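Local coordinates for protein germination-specific N-acetylmuramoyl-L-alanine amidase, Autolysin (Clostridioides difficile, PDB 7RAG) that probably hydrolyses the amide bond between N-acetylmuramic acid and L-alanine in peptidoglycan as a zinc-dependent amidase, and is captured bound to the GerS lipoprotein, at residues Asp131-Glu134 / Leu135-Ile139; Gln140-Leu143 / Lys144-Asp148. All coordinates share one frame; numbering follows the deposited sequence.

How the contacts relate
Contacts 1 and 2 follow one another on a single helix, 130-147, with centres about 13 Å apart. Contact 1 (131-139) occupies its first half as regular helix; contact 2 (140-148) takes the second half, where the last turn widens and the chain leaves the helix. The two adjoin in sequence and share the packing of this helix against the mixed sheet and helix 191-211. Neither supplies a ligand of the zinc ion, which is held by H25, E41 and H109. Contact 1 lies away from that site, whereas the side chain of L143 in contact 2 is about 11 Å from that of H109. Contact 2 alone also meets the lipoprotein chain.

Contact 1: Asp131-Glu134 / Leu135-Ile139; sequences DSKE and LSKCI
The hydroxyl of S136 turns back on its own helix to bond the carbonyl of K133 one turn earlier, with OG 2.6 Å from K133 O. What puts it there is a chi1 of 77°, which sets OG between the backbone N and the carbonyl carbon of S136. The same carbonyl also takes the regular helical bond from the backbone N of K137, 2.9 Å from K133 O, so two donors grip one oxygen. Both reach it from the same face of the carbonyl plane; the K137 N-H comes in far closer to the C=O direction (157°) than the hydroxyl, which approaches from the flank at 119°. The bonds from L135 N to D131 O, S136 N to S132 O and C138 N to E134 O continue the alpha-helical ladder, and this backbone core with the buried S132, L135 and S136 is the close-packed part.

The outer side is looser. K133 and K137, one turn apart, run side by side in the same direction; the bent chain of K133 and the extended one of K137 bring their CE atoms to 4.2 Å. Their ammonium groups stay 5.1 Å apart, NZ to NZ, a closeness of like charges that would probably be mildly unfavourable; K133 NZ is held by a hydrogen bond to Q130 OE1. E134 is exposed, and its extended chain runs back toward the start of the helix, alongside Y208.

Inward, S132 OG bonds the backbone N of S171, and L135, S136 and I139 pack on V172 of strand 171-178. S136 also touches T123 and Y125 of strand 122-126, while D131, E134, L135 and C138 border Y208 of helix 191-211, so this half of the helix lies on the sheet with helix 191-211 along its flank, L135 filling the corner between them.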
ATOM      1  N   ASP B 131      11.331 -26.856   0.133  1.00 62.40           N
ATOM      2  CA  ASP B 131      10.227 -26.084   0.682  1.00 64.10           C
ATOM      3  C   ASP B 131      10.506 -25.705   2.130  1.00 58.75           C
ATOM      4  O   ASP B 131      10.329 -24.546   2.527  1.00 57.62           O
ATOM      5  CB  ASP B 131       8.916 -26.881   0.562  1.00 66.74           C
ATOM      6  CG  ASP B 131       9.046 -28.340   1.084  1.00 80.49           C
ATOM      7  OD1 ASP B 131      10.161 -28.930   0.958  1.00 84.13           O
ATOM      8  OD2 ASP B 131       8.038 -28.912   1.611  1.00 75.88           O
ATOM      9  N   SER B 132      10.990 -26.662   2.919  1.00 62.28           N
ATOM     10  CA  SER B 132      11.262 -26.384   4.324  1.00 56.45           C
ATOM     11  C   SER B 132      12.397 -25.387   4.473  1.00 57.22           C
ATOM     12  O   SER B 132      12.377 -24.556   5.384  1.00 55.68           O
ATOM     13  CB  SER B 132      11.566 -27.682   5.061  1.00 51.27           C
ATOM     14  OG  SER B 132      10.463 -28.566   4.953  1.00 56.67           O
ATOM     15  N   LYS B 133      13.395 -25.451   3.583  1.00 59.27           N
ATOM     16  CA  LYS B 133      14.467 -24.466   3.625  1.00 57.67           C
ATOM     17  C   LYS B 133      13.931 -23.068   3.343  1.00 57.30           C
ATOM     18  O   LYS B 133      14.282 -22.106   4.043  1.00 55.81           O
ATOM     19  CB  LYS B 133      15.576 -24.840   2.647  1.00 56.35           C
ATOM     20  CG  LYS B 133      16.884 -24.071   2.909  1.00 60.83           C
ATOM     21  CD  LYS B 133      18.001 -24.431   1.918  1.00 63.11           C
ATOM     22  CE  LYS B 133      17.686 -23.883   0.530  1.00 67.79           C
ATOM     23  NZ  LYS B 133      18.477 -24.504  -0.572  1.00 73.37           N
ATOM     24  N   GLU B 134      13.043 -22.938   2.353  1.00 55.71           N
ATOM     25  CA  GLU B 134      12.444 -21.634   2.081  1.00 59.28           C
ATOM     26  C   GLU B 134      11.681 -21.121   3.298  1.00 54.47           C
ATOM     27  O   GLU B 134      11.833 -19.960   3.701  1.00 56.73           O
ATOM     28  CB  GLU B 134      11.507 -21.708   0.873  1.00 60.08           C
ATOM     29  CG  GLU B 134      12.145 -22.154  -0.419  1.00 73.12           C
ATOM     30  CD  GLU B 134      11.117 -22.375  -1.543  1.00 81.93           C
ATOM     31  OE1 GLU B 134       9.902 -22.070  -1.333  1.00 82.94           O
ATOM     32  OE2 GLU B 134      11.537 -22.858  -2.631  1.00 75.47           O
ATOM     33  N   LEU B 135      10.854 -21.977   3.894  1.00 54.30           N
ATOM     34  CA  LEU B 135      10.079 -21.563   5.066  1.00 54.95           C
ATOM     35  C   LEU B 135      10.999 -21.138   6.189  1.00 52.65           C
ATOM     36  O   LEU B 135      10.787 -20.091   6.830  1.00 51.91           O
ATOM     37  CB  LEU B 135       9.170 -22.694   5.539  1.00 50.05           C
ATOM     38  CG  LEU B 135       8.433 -22.523   6.875  1.00 46.04           C
ATOM     39  CD1 LEU B 135       7.435 -21.384   6.872  1.00 46.18           C
ATOM     40  CD2 LEU B 135       7.713 -23.798   7.160  1.00 46.05           C
ATOM     41  N   SER B 136      12.044 -21.931   6.421  1.00 51.46           N
ATOM     42  CA  SER B 136      12.981 -21.611   7.477  1.00 50.11           C
ATOM     43  C   SER B 136      13.598 -20.253   7.228  1.00 55.96           C
ATOM     44  O   SER B 136      13.710 -19.450   8.155  1.00 55.82           O
ATOM     45  CB  SER B 136      14.049 -22.694   7.580  1.00 54.29           C
ATOM     46  OG  SER B 136      15.013 -22.552   6.549  1.00 59.03           O
ATOM     47  N   LYS B 137      13.991 -19.976   5.974  1.00 56.06           N
ATOM     48  CA  LYS B 137      14.596 -18.686   5.651  1.00 57.45           C
ATOM     49  C   LYS B 137      13.629 -17.542   5.937  1.00 58.19           C
ATOM     50  O   LYS B 137      14.029 -16.504   6.475  1.00 57.81           O
ATOM     51  CB  LYS B 137      15.037 -18.653   4.187  1.00 58.00           C
ATOM     52  CG  LYS B 137      16.269 -19.482   3.855  1.00 58.80           C
ATOM     53  CD  LYS B 137      16.690 -19.248   2.404  1.00 61.46           C
ATOM     54  CE  LYS B 137      17.961 -19.990   2.043  1.00 70.51           C
ATOM     55  NZ  LYS B 137      18.508 -19.589   0.690  1.00 73.78           N
ATOM     56  N   CYS B 138      12.353 -17.709   5.575  1.00 54.84           N
ATOM     57  CA  CYS B 138      11.361 -16.674   5.884  1.00 58.93           C
ATOM     58  C   CYS B 138      11.294 -16.404   7.385  1.00 56.32           C
ATOM     59  O   CYS B 138      11.311 -15.246   7.836  1.00 60.10           O
ATOM     60  CB  CYS B 138       9.981 -17.080   5.365  1.00 53.92           C
ATOM     61  SG  CYS B 138       9.818 -17.055   3.572  1.00 58.71           S
ATOM     62  N   ILE B 139      11.246 -17.471   8.178  1.00 57.14           N
ATOM     63  CA  ILE B 139      11.139 -17.294   9.618  1.00 54.57           C
ATOM     64  C   ILE B 139      12.421 -16.692  10.187  1.00 60.53           C
ATOM     65  O   ILE B 139      12.370 -15.827  11.062  1.00 60.83           O
ATOM     66  CB  ILE B 139      10.769 -18.624  10.281  1.00 48.91           C
ATOM     67  CG1 ILE B 139       9.344 -18.977   9.894  1.00 46.18           C
ATOM     68  CG2 ILE B 139      10.961 -18.531  11.765  1.00 50.28           C
ATOM     69  CD1 ILE B 139       9.007 -20.409  10.111  1.00 49.45           C
TER

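Contact 2: Gln140-Leu143 / Lys144-Asp148; sequences QEEL and KRVVD
E142 and R145 lie side by side and point the same way, joined by a salt bridge in which one carboxylate oxygen does the work. E142 OE1 receives R145 NH2 at 2.6 Å, nearly along its own C-O direction and only 6° out of the guanidinium plane. A weak bond at 3.1 Å runs from R145 NE to the same E142 OE1, so the acid meets the guanidinium at its edge. The two flat groups are not coplanar but turned 42° apart. A bend at chi2 of E142 (-48°) and another at chi3 of R145 let the ends of the two chains meet. V146 CG2 sits 3.3 Å above one face of the guanidinium, toward its rim. Beyond the pair, R145 NH1 forms a salt bridge with D85 of the lipoprotein chain, and V146 packs on I83 of that chain; E142 thus probably helps to orient the arginine for its partner.

The side chain of L143 packs on A200 of helix 191-211 and on A121. Its carbonyl marks where the helix loosens: L143 O accepts V147 N at 2.9 Å from above the carbonyl plane. D148 N is shared between K144 O (3.3 Å) and, weakly, L143 O (3.4 Å), the latter being the i to i+5 bond of a pi-type turn at 144-147, past which D148 departs in an extended conformation. Here the widened last turn closes the helix of the beta-alpha-beta unit formed by strand 122-126, helix 130-147 and strand 156-158 in this Amidase_3-family domain, with the i to i+3 acid-arginine pair at the lipoprotein interface.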
ATOM      1  N   GLN B 140      13.585 -17.123   9.699  1.00 57.76           N
ATOM      2  CA  GLN B 140      14.840 -16.576  10.211  1.00 59.17           C
ATOM      3  C   GLN B 140      14.971 -15.095   9.888  1.00 61.25           C
ATOM      4  O   GLN B 140      15.414 -14.306  10.735  1.00 65.28           O
ATOM      5  CB  GLN B 140      16.032 -17.350   9.651  1.00 58.85           C
ATOM      6  CG  GLN B 140      17.339 -17.035  10.348  1.00 57.38           C
ATOM      7  CD  GLN B 140      17.345 -17.438  11.805  1.00 61.49           C
ATOM      8  OE1 GLN B 140      16.962 -18.555  12.148  1.00 64.67           O
ATOM      9  NE2 GLN B 140      17.779 -16.532  12.672  1.00 61.44           N
ATOM     10  N   GLU B 141      14.579 -14.692   8.677  1.00 60.48           N
ATOM     11  CA  GLU B 141      14.563 -13.272   8.329  1.00 62.98           C
ATOM     12  C   GLU B 141      13.654 -12.475   9.265  1.00 67.38           C
ATOM     13  O   GLU B 141      14.025 -11.387   9.724  1.00 70.48           O
ATOM     14  CB  GLU B 141      14.114 -13.092   6.878  1.00 66.15           C
ATOM     15  CG  GLU B 141      15.232 -12.971   5.871  1.00 78.41           C
ATOM     16  CD  GLU B 141      14.856 -13.595   4.537  1.00 89.36           C
ATOM     17  OE1 GLU B 141      13.632 -13.819   4.326  1.00 81.77           O
ATOM     18  OE2 GLU B 141      15.777 -13.880   3.718  1.00 93.05           O
ATOM     19  N   GLU B 142      12.453 -12.995   9.563  1.00 61.74           N
ATOM     20  CA  GLU B 142      11.582 -12.269  10.491  1.00 60.67           C
ATOM     21  C   GLU B 142      12.129 -12.275  11.916  1.00 61.84           C
ATOM     22  O   GLU B 142      11.969 -11.292  12.644  1.00 64.26           O
ATOM     23  CB  GLU B 142      10.172 -12.834  10.472  1.00 55.58           C
ATOM     24  CG  GLU B 142       9.513 -12.694   9.143  1.00 58.95           C
ATOM     25  CD  GLU B 142       9.652 -11.308   8.583  1.00 66.38           C
ATOM     26  OE1 GLU B 142       9.185 -10.357   9.240  1.00 66.22           O
ATOM     27  OE2 GLU B 142      10.243 -11.166   7.484  1.00 78.21           O
ATOM     28  N   LEU B 143      12.757 -13.367  12.346  1.00 63.44           N
ATOM     29  CA  LEU B 143      13.338 -13.383  13.682  1.00 61.70           C
ATOM     30  C   LEU B 143      14.409 -12.313  13.798  1.00 69.89           C
ATOM     31  O   LEU B 143      14.462 -11.579  14.795  1.00 73.79           O
ATOM     32  CB  LEU B 143      13.906 -14.764  14.004  1.00 55.88           C
ATOM     33  CG  LEU B 143      12.925 -15.922  14.212  1.00 55.71           C
ATOM     34  CD1 LEU B 143      13.664 -17.252  14.333  1.00 55.62           C
ATOM     35  CD2 LEU B 143      12.079 -15.704  15.438  1.00 54.63           C
ATOM     36  N   LYS B 144      15.234 -12.172  12.755  1.00 69.04           N
ATOM     37  CA  LYS B 144      16.216 -11.092  12.711  1.00 69.35           C
ATOM     38  C   LYS B 144      15.543  -9.722  12.744  1.00 69.19           C
ATOM     39  O   LYS B 144      15.871  -8.884  13.587  1.00 70.94           O
ATOM     40  CB  LYS B 144      17.082 -11.219  11.456  1.00 69.18           C
ATOM     41  CG  LYS B 144      18.256 -10.251  11.406  1.00 73.58           C
ATOM     42  CD  LYS B 144      18.887 -10.178  10.014  1.00 76.91           C
ATOM     43  CE  LYS B 144      19.909  -9.037   9.921  1.00 85.85           C
ATOM     44  NZ  LYS B 144      20.259  -8.610   8.514  1.00 87.48           N
ATOM     45  N   ARG B 145      14.598  -9.473  11.832  1.00 67.42           N
ATOM     46  CA  ARG B 145      14.087  -8.111  11.673  1.00 64.57           C
ATOM     47  C   ARG B 145      13.279  -7.673  12.880  1.00 71.95           C
ATOM     48  O   ARG B 145      13.379  -6.522  13.310  1.00 78.04           O
ATOM     49  CB  ARG B 145      13.231  -7.986  10.415  1.00 67.80           C
ATOM     50  CG  ARG B 145      12.603  -6.608  10.234  1.00 64.06           C
ATOM     51  CD  ARG B 145      11.580  -6.585   9.090  1.00 64.55           C
ATOM     52  NE  ARG B 145      10.465  -7.510   9.306  1.00 67.37           N
ATOM     53  CZ  ARG B 145       9.349  -7.204   9.971  1.00 68.01           C
ATOM     54  NH1 ARG B 145       9.184  -5.999  10.485  1.00 68.23           N
ATOM     55  NH2 ARG B 145       8.386  -8.095  10.127  1.00 65.03           N
ATOM     56  N   VAL B 146      12.473  -8.575  13.434  1.00 72.90           N
ATOM     57  CA  VAL B 146      11.551  -8.235  14.507  1.00 70.61           C
ATOM     58  C   VAL B 146      12.214  -8.348  15.872  1.00 69.52           C
ATOM     59  O   VAL B 146      12.037  -7.479  16.726  1.00 74.97           O
ATOM     60  CB  VAL B 146      10.308  -9.142  14.409  1.00 61.90           C
ATOM     61  CG1 VAL B 146       9.391  -8.903  15.576  1.00 59.81           C
ATOM     62  CG2 VAL B 146       9.584  -8.908  13.091  1.00 60.95           C
ATOM     63  N   VAL B 147      12.971  -9.409  16.118  1.00 67.36           N
ATOM     64  CA  VAL B 147      13.420  -9.680  17.477  1.00 73.36           C
ATOM     65  C   VAL B 147      14.790  -9.075  17.755  1.00 78.52           C
ATOM     66  O   VAL B 147      15.029  -8.527  18.832  1.00 83.24           O
ATOM     67  CB  VAL B 147      13.416 -11.200  17.722  1.00 71.72           C
ATOM     68  CG1 VAL B 147      14.217 -11.536  18.968  1.00 66.47           C
ATOM     69  CG2 VAL B 147      11.981 -11.711  17.825  1.00 65.03           C
ATOM     70  N   ASP B 148      15.729  -9.183  16.825  1.00 72.08           N
ATOM     71  CA  ASP B 148      17.096  -8.780  17.128  1.00 76.85           C
ATOM     72  C   ASP B 148      17.832  -8.560  15.805  1.00 82.20           C
ATOM     73  O   ASP B 148      18.244  -9.530  15.159  1.00 84.89           O
ATOM     74  CB  ASP B 148      17.755  -9.847  17.982  1.00 78.02           C
ATOM     75  CG  ASP B 148      19.195  -9.555  18.284  1.00 85.95           C
ATOM     76  OD1 ASP B 148      19.613  -8.389  18.121  1.00 85.41           O
ATOM     77  OD2 ASP B 148      19.902 -10.501  18.694  1.00 90.08           O
TER